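Local coordinates for peptidase S9 prolyl oligopeptidase catalytic domain-containing protein (Pyrococcus horikoshii, PDB 4HXF) that acts as a self-compartmentalizing hexameric serine protease of the acylaminoacyl peptidase type, joining a beta-propeller to an alpha/beta-hydrolase domain, at residues I229-G233 against E263-I269; L213-F219 against Y247-V253. All blocks are in the same frame, centred on the assembly; numbering follows the deposited sequence.

Contact 1 (I229-G233 against E263-I269). With MG (magnesium ion), chain D.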
# COMPACT_ATOMS: atom_id res chain seq x y z
N ILE A 229 11.82 -52.91 -7.15
CA ILE A 229 10.80 -51.98 -6.67
C ILE A 229 10.28 -52.47 -5.33
O ILE A 229 9.98 -53.66 -5.17
CB ILE A 229 9.64 -51.86 -7.62
CG1 ILE A 229 10.10 -51.41 -9.01
CG2 ILE A 229 8.50 -50.94 -7.06
CD1 ILE A 229 9.06 -51.46 -10.14
N LEU A 230 10.15 -51.55 -4.36
CA LEU A 230 9.55 -51.88 -3.07
C LEU A 230 8.09 -51.49 -3.05
O LEU A 230 7.71 -50.36 -3.39
CB LEU A 230 10.33 -51.07 -2.00
CG LEU A 230 10.08 -51.44 -0.54
CD1 LEU A 230 10.48 -52.88 -0.10
CD2 LEU A 230 10.72 -50.36 0.41
N LEU A 231 7.28 -52.46 -2.69
CA LEU A 231 5.84 -52.38 -2.72
C LEU A 231 5.31 -52.45 -1.28
O LEU A 231 5.84 -53.23 -0.46
CB LEU A 231 5.26 -53.54 -3.57
CG LEU A 231 5.66 -53.60 -5.07
CD1 LEU A 231 5.23 -54.98 -5.67
CD2 LEU A 231 5.03 -52.43 -5.85
N TYR A 232 4.24 -51.72 -1.06
CA TYR A 232 3.64 -51.57 0.27
C TYR A 232 2.21 -51.90 0.25
O TYR A 232 1.44 -51.25 -0.48
CB TYR A 232 3.83 -50.12 0.75
CG TYR A 232 3.33 -49.91 2.18
CD1 TYR A 232 4.15 -50.15 3.31
CD2 TYR A 232 2.07 -49.39 2.38
CE1 TYR A 232 3.66 -49.96 4.60
CE2 TYR A 232 1.59 -49.15 3.63
CZ TYR A 232 2.40 -49.44 4.75
OH TYR A 232 1.91 -49.17 6.04
N GLY A 233 1.82 -52.95 1.04
CA GLY A 233 0.44 -53.33 1.14
C GLY A 233 0.37 -54.84 1.17
O GLY A 233 1.06 -55.44 1.93
N GLU A 263 2.25 -54.87 11.38
CA GLU A 263 2.14 -53.95 10.25
C GLU A 263 3.43 -53.10 10.09
O GLU A 263 3.96 -52.56 11.09
CB GLU A 263 0.97 -53.05 10.47
CG GLU A 263 0.81 -52.05 9.31
CD GLU A 263 -0.57 -51.42 9.25
OE1 GLU A 263 -0.96 -50.66 10.14
OE2 GLU A 263 -1.21 -51.68 8.21
N VAL A 264 3.86 -52.88 8.87
CA VAL A 264 4.96 -51.96 8.51
C VAL A 264 4.44 -50.53 8.53
O VAL A 264 3.40 -50.15 7.97
CB VAL A 264 5.62 -52.31 7.12
CG1 VAL A 264 6.70 -51.26 6.73
CG2 VAL A 264 6.21 -53.74 7.11
N ALA A 265 5.22 -49.69 9.25
CA ALA A 265 4.93 -48.27 9.32
C ALA A 265 5.59 -47.53 8.14
O ALA A 265 4.88 -46.73 7.51
CB ALA A 265 5.36 -47.65 10.68
N GLN A 266 6.87 -47.80 7.86
CA GLN A 266 7.60 -47.09 6.84
C GLN A 266 8.62 -48.04 6.35
O GLN A 266 9.07 -48.88 7.08
CB GLN A 266 8.23 -45.83 7.47
CG GLN A 266 9.13 -44.98 6.65
CD GLN A 266 9.56 -43.67 7.38
OE1 GLN A 266 9.14 -43.41 8.55
NE2 GLN A 266 10.41 -42.84 6.69
N ALA A 267 9.06 -47.91 5.10
CA ALA A 267 10.09 -48.74 4.61
C ALA A 267 10.83 -48.05 3.38
O ALA A 267 10.23 -47.29 2.61
CB ALA A 267 9.55 -50.16 4.13
N LYS A 268 12.10 -48.36 3.28
CA LYS A 268 13.01 -47.89 2.19
C LYS A 268 13.93 -48.96 1.74
O LYS A 268 14.39 -49.77 2.52
CB LYS A 268 13.79 -46.59 2.70
CG LYS A 268 13.03 -45.39 3.06
CD LYS A 268 13.83 -44.11 3.55
CE LYS A 268 12.83 -42.97 3.96
NZ LYS A 268 13.48 -41.58 4.07
N ILE A 269 14.38 -48.92 0.49
CA ILE A 269 15.35 -49.88 -0.01
C ILE A 269 16.57 -49.10 -0.47
O ILE A 269 16.47 -48.07 -1.12
CB ILE A 269 14.69 -50.78 -1.16
CG1 ILE A 269 15.57 -51.91 -1.70
CG2 ILE A 269 14.18 -49.94 -2.33
CD1 ILE A 269 14.80 -53.02 -2.45
MG MG D . -2.27 -50.21 7.12
O HOH W 1 -0.52 -48.93 7.03
O HOH W 2 -2.79 -49.31 8.91
O HOH W 3 -3.96 -51.40 7.20
O HOH W 4 -3.48 -48.81 6.00
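L230 and Y232 face V264, A267 and I269 where two consecutive blades of the beta-propeller meet. Strand 229-232 belongs to the four-stranded blade 219-255, and strand 264-269 opens the next. Their axes approach to 7.8 Å at 169°, nearly antiparallel. That spacing is too wide for a shared sheet, so side chains fill the gap.

The tight part is apolar and buried. L230 has its CG swung opposite the backbone N (chi1 -168°), which carries CD2 onto the neighbouring strand. There L230 CD2 lies 3.7 Å from K268 C and 3.9 Å from A267 CB. The CB of L230 also packs against CG2 of I269.

Toward the other end the contact becomes polar and watery. Y232 is partly exposed, and its ring slides past V264 in the opposite direction, with Y232 CE1 3.9 Å from V264 CG1. Y232 OH gives a hydrogen bond of 2.6 Å to V264 O. The C=O...O angle is 157°, with the donor tilted out of the carbonyl plane. Water 1 donates to Y232 OH at 2.6 Å. Both V264 O and this water lie in the plane of the ring, at its edge. A phenylalanine here would probably leave V264 O without this donor and the metal-bound water without its acceptor.

Water 1 is a ligand of the magnesium ion. E263 OE2 binds this ion at 2.1 Å. Three further waters and D244 OD2 complete the six-coordinate shell. Y232 is thus a second-shell residue of the site. The other carboxylate oxygen, E263 OE1, takes a hydrogen bond from N419 ND2 of the hydrolase domain. It also accepts one from the magnesium-bound water 2, at 2.6 Å from E263 OE1.

Contact 2 (L213-F219 against Y247-V253)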
# COMPACT_ATOMS: atom_id res chain seq x y z
N LEU A 213 1.95 -52.87 -15.06
CA LEU A 213 2.68 -53.92 -14.38
C LEU A 213 1.73 -54.81 -13.57
O LEU A 213 1.92 -56.04 -13.45
CB LEU A 213 3.78 -53.34 -13.43
CG LEU A 213 4.94 -52.56 -14.00
CD1 LEU A 213 5.80 -52.16 -12.79
CD2 LEU A 213 5.77 -53.46 -14.99
N PHE A 214 0.79 -54.16 -12.91
CA PHE A 214 -0.17 -54.81 -12.06
C PHE A 214 -1.51 -54.23 -12.23
O PHE A 214 -1.71 -53.00 -12.36
CB PHE A 214 0.18 -54.67 -10.53
CG PHE A 214 1.43 -55.36 -10.14
CD1 PHE A 214 2.61 -54.65 -10.05
CD2 PHE A 214 1.47 -56.76 -9.94
CE1 PHE A 214 3.83 -55.26 -9.78
CE2 PHE A 214 2.71 -57.38 -9.62
CZ PHE A 214 3.87 -56.62 -9.55
N GLU A 215 -2.53 -55.09 -12.07
CA GLU A 215 -3.88 -54.65 -12.17
C GLU A 215 -4.66 -55.05 -10.94
O GLU A 215 -4.68 -56.27 -10.64
CB GLU A 215 -4.46 -55.31 -13.42
CG GLU A 215 -5.93 -55.23 -13.44
CD GLU A 215 -6.44 -54.14 -14.31
OE1 GLU A 215 -6.34 -54.34 -15.56
OE2 GLU A 215 -7.01 -53.18 -13.73
N LYS A 216 -5.31 -54.11 -10.29
CA LYS A 216 -6.19 -54.32 -9.12
C LYS A 216 -5.48 -55.11 -8.02
O LYS A 216 -5.93 -56.23 -7.60
CB LYS A 216 -7.52 -54.95 -9.54
CG LYS A 216 -8.59 -54.83 -8.51
CD LYS A 216 -9.98 -55.24 -9.13
CE LYS A 216 -11.10 -55.05 -8.17
NZ LYS A 216 -12.36 -54.96 -9.04
N VAL A 217 -4.36 -54.54 -7.59
CA VAL A 217 -3.55 -55.17 -6.51
C VAL A 217 -3.69 -54.27 -5.27
O VAL A 217 -4.04 -53.04 -5.37
CB VAL A 217 -2.11 -55.32 -6.89
CG1 VAL A 217 -1.97 -56.49 -7.92
CG2 VAL A 217 -1.54 -53.99 -7.38
N SER A 218 -3.39 -54.79 -4.05
CA SER A 218 -3.65 -54.00 -2.83
C SER A 218 -2.31 -53.53 -2.31
O SER A 218 -2.13 -53.35 -1.10
CB SER A 218 -4.38 -54.89 -1.78
OG SER A 218 -5.69 -55.17 -2.21
N PHE A 219 -1.35 -53.25 -3.22
CA PHE A 219 -0.11 -52.56 -2.86
C PHE A 219 0.19 -51.48 -3.85
O PHE A 219 -0.40 -51.46 -4.94
CB PHE A 219 1.08 -53.48 -2.68
CG PHE A 219 1.29 -54.60 -3.69
CD1 PHE A 219 1.70 -55.86 -3.22
CD2 PHE A 219 1.35 -54.37 -5.04
CE1 PHE A 219 2.03 -56.87 -4.15
CE2 PHE A 219 1.62 -55.40 -5.98
CZ PHE A 219 1.96 -56.62 -5.52
N TYR A 247 7.10 -55.93 -0.01
CA TYR A 247 7.48 -56.88 -1.01
C TYR A 247 8.52 -56.25 -1.94
O TYR A 247 8.49 -55.02 -2.18
CB TYR A 247 6.30 -57.26 -1.90
CG TYR A 247 5.12 -57.77 -1.15
CD1 TYR A 247 4.94 -59.11 -1.02
CD2 TYR A 247 4.22 -56.93 -0.58
CE1 TYR A 247 3.89 -59.60 -0.26
CE2 TYR A 247 3.17 -57.38 0.13
CZ TYR A 247 3.03 -58.73 0.33
OH TYR A 247 1.97 -59.17 1.08
N ILE A 248 9.46 -57.08 -2.38
CA ILE A 248 10.46 -56.67 -3.38
C ILE A 248 9.97 -57.22 -4.70
O ILE A 248 9.65 -58.42 -4.82
CB ILE A 248 11.87 -57.19 -2.98
CG1 ILE A 248 12.39 -56.37 -1.75
CG2 ILE A 248 12.84 -57.13 -4.18
CD1 ILE A 248 13.62 -57.06 -1.07
N TYR A 249 9.95 -56.37 -5.72
CA TYR A 249 9.57 -56.78 -7.05
C TYR A 249 10.72 -56.58 -8.03
O TYR A 249 11.15 -55.47 -8.27
CB TYR A 249 8.32 -56.09 -7.49
CG TYR A 249 7.94 -56.40 -8.91
CD1 TYR A 249 7.52 -57.69 -9.29
CD2 TYR A 249 7.92 -55.41 -9.85
CE1 TYR A 249 7.13 -57.96 -10.60
CE2 TYR A 249 7.54 -55.66 -11.12
CZ TYR A 249 7.16 -56.92 -11.49
OH TYR A 249 6.81 -57.06 -12.79
N ASP A 250 11.13 -57.67 -8.68
CA ASP A 250 12.18 -57.55 -9.73
C ASP A 250 11.84 -58.38 -10.96
O ASP A 250 12.75 -58.80 -11.70
CB ASP A 250 13.44 -58.04 -9.13
CG ASP A 250 13.36 -59.52 -8.77
OD1 ASP A 250 12.36 -60.22 -9.07
OD2 ASP A 250 14.30 -59.97 -8.12
N GLY A 251 10.55 -58.58 -11.19
CA GLY A 251 10.09 -59.67 -12.06
C GLY A 251 9.19 -60.62 -11.34
O GLY A 251 8.19 -61.07 -11.87
N GLU A 252 9.57 -60.95 -10.11
CA GLU A 252 8.81 -61.80 -9.23
C GLU A 252 8.53 -60.95 -8.00
O GLU A 252 9.31 -60.08 -7.68
CB GLU A 252 9.67 -63.05 -8.94
CG GLU A 252 9.33 -63.88 -7.71
CD GLU A 252 9.84 -65.36 -7.76
OE1 GLU A 252 11.10 -65.58 -7.78
OE2 GLU A 252 8.95 -66.31 -7.73
N VAL A 253 7.39 -61.17 -7.36
CA VAL A 253 7.01 -60.44 -6.17
C VAL A 253 7.42 -61.31 -5.02
O VAL A 253 7.00 -62.46 -4.97
CB VAL A 253 5.48 -60.26 -6.08
CG1 VAL A 253 5.04 -59.69 -4.71
CG2 VAL A 253 5.06 -59.40 -7.25
O HOH W 5 4.08 -57.48 -14.20
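Y247 meets F219 first. F219 CD1 comes within 3.8 Å of Y247 CD2, the two side chains crossing at about a right angle. F219 CE1 sits over one face of the Y247 ring, toward its rim. F219 gets there with its CG between the backbone N and the carbonyl carbon (chi1 44°).

Y249 comes next and receives F214 edge-to-face. The ring centroids are 4.9 Å apart and the planes are turned by 65°. F214 CZ stands over the centre of the tyrosine ring, 3.7 Å from Y249 CE1. L213 CD1 adds a looser apolar touch at Y249 CE2. Water 5 bridges the two segments, giving a hydrogen bond of 2.7 Å to L213 O. It is also hydrogen-bonded to Y249 OH at 3.1 Å.

Part of this cluster bridges two consecutive propeller blades. L213 and F214 are on the last strand of blade 175-217, in a classic beta bulge opposite I202, while F219, Y247 and Y249 belong to blade 219-255.

After Y249 the chain turns back. D250 OD1 accepts from E252 N at 3.1 Å, an Asx turn. G251, whose backbone angles call for glycine, brings its N over the face of Y249 opposite F214.

V253 then reaches both phenylalanines with separate branches. V253 CG2 lies 3.8 Å from F214 CZ, and V253 CG1 lies 4.2 Å from F219 CE1. F219 CE2 in turn rests over the centre of one face of the F214 ring.

Contacts 1 and 2 share the propeller blade 219-255, and their centres are 12 Å apart. Strands 229-232 and 245-249 are neighbours in it. They are joined by probable hydrogen bonds from Y249 N to I229 O, 2.8 Å, and from L231 N to Y247 O, 2.9 Å. Contact 1 ties this blade to the following one, and contact 2, through L213 and F214, ties it to the preceding one. Contact 1 supplies E263, one of the two protein ligands of the magnesium ion, the other being D244. The E263 side chain lies about 10 Å from the bound chloromethyl ketone-derived inhibitor. Contact 2 is set back: the F219 side chain is about 11 Å from a magnesium ion.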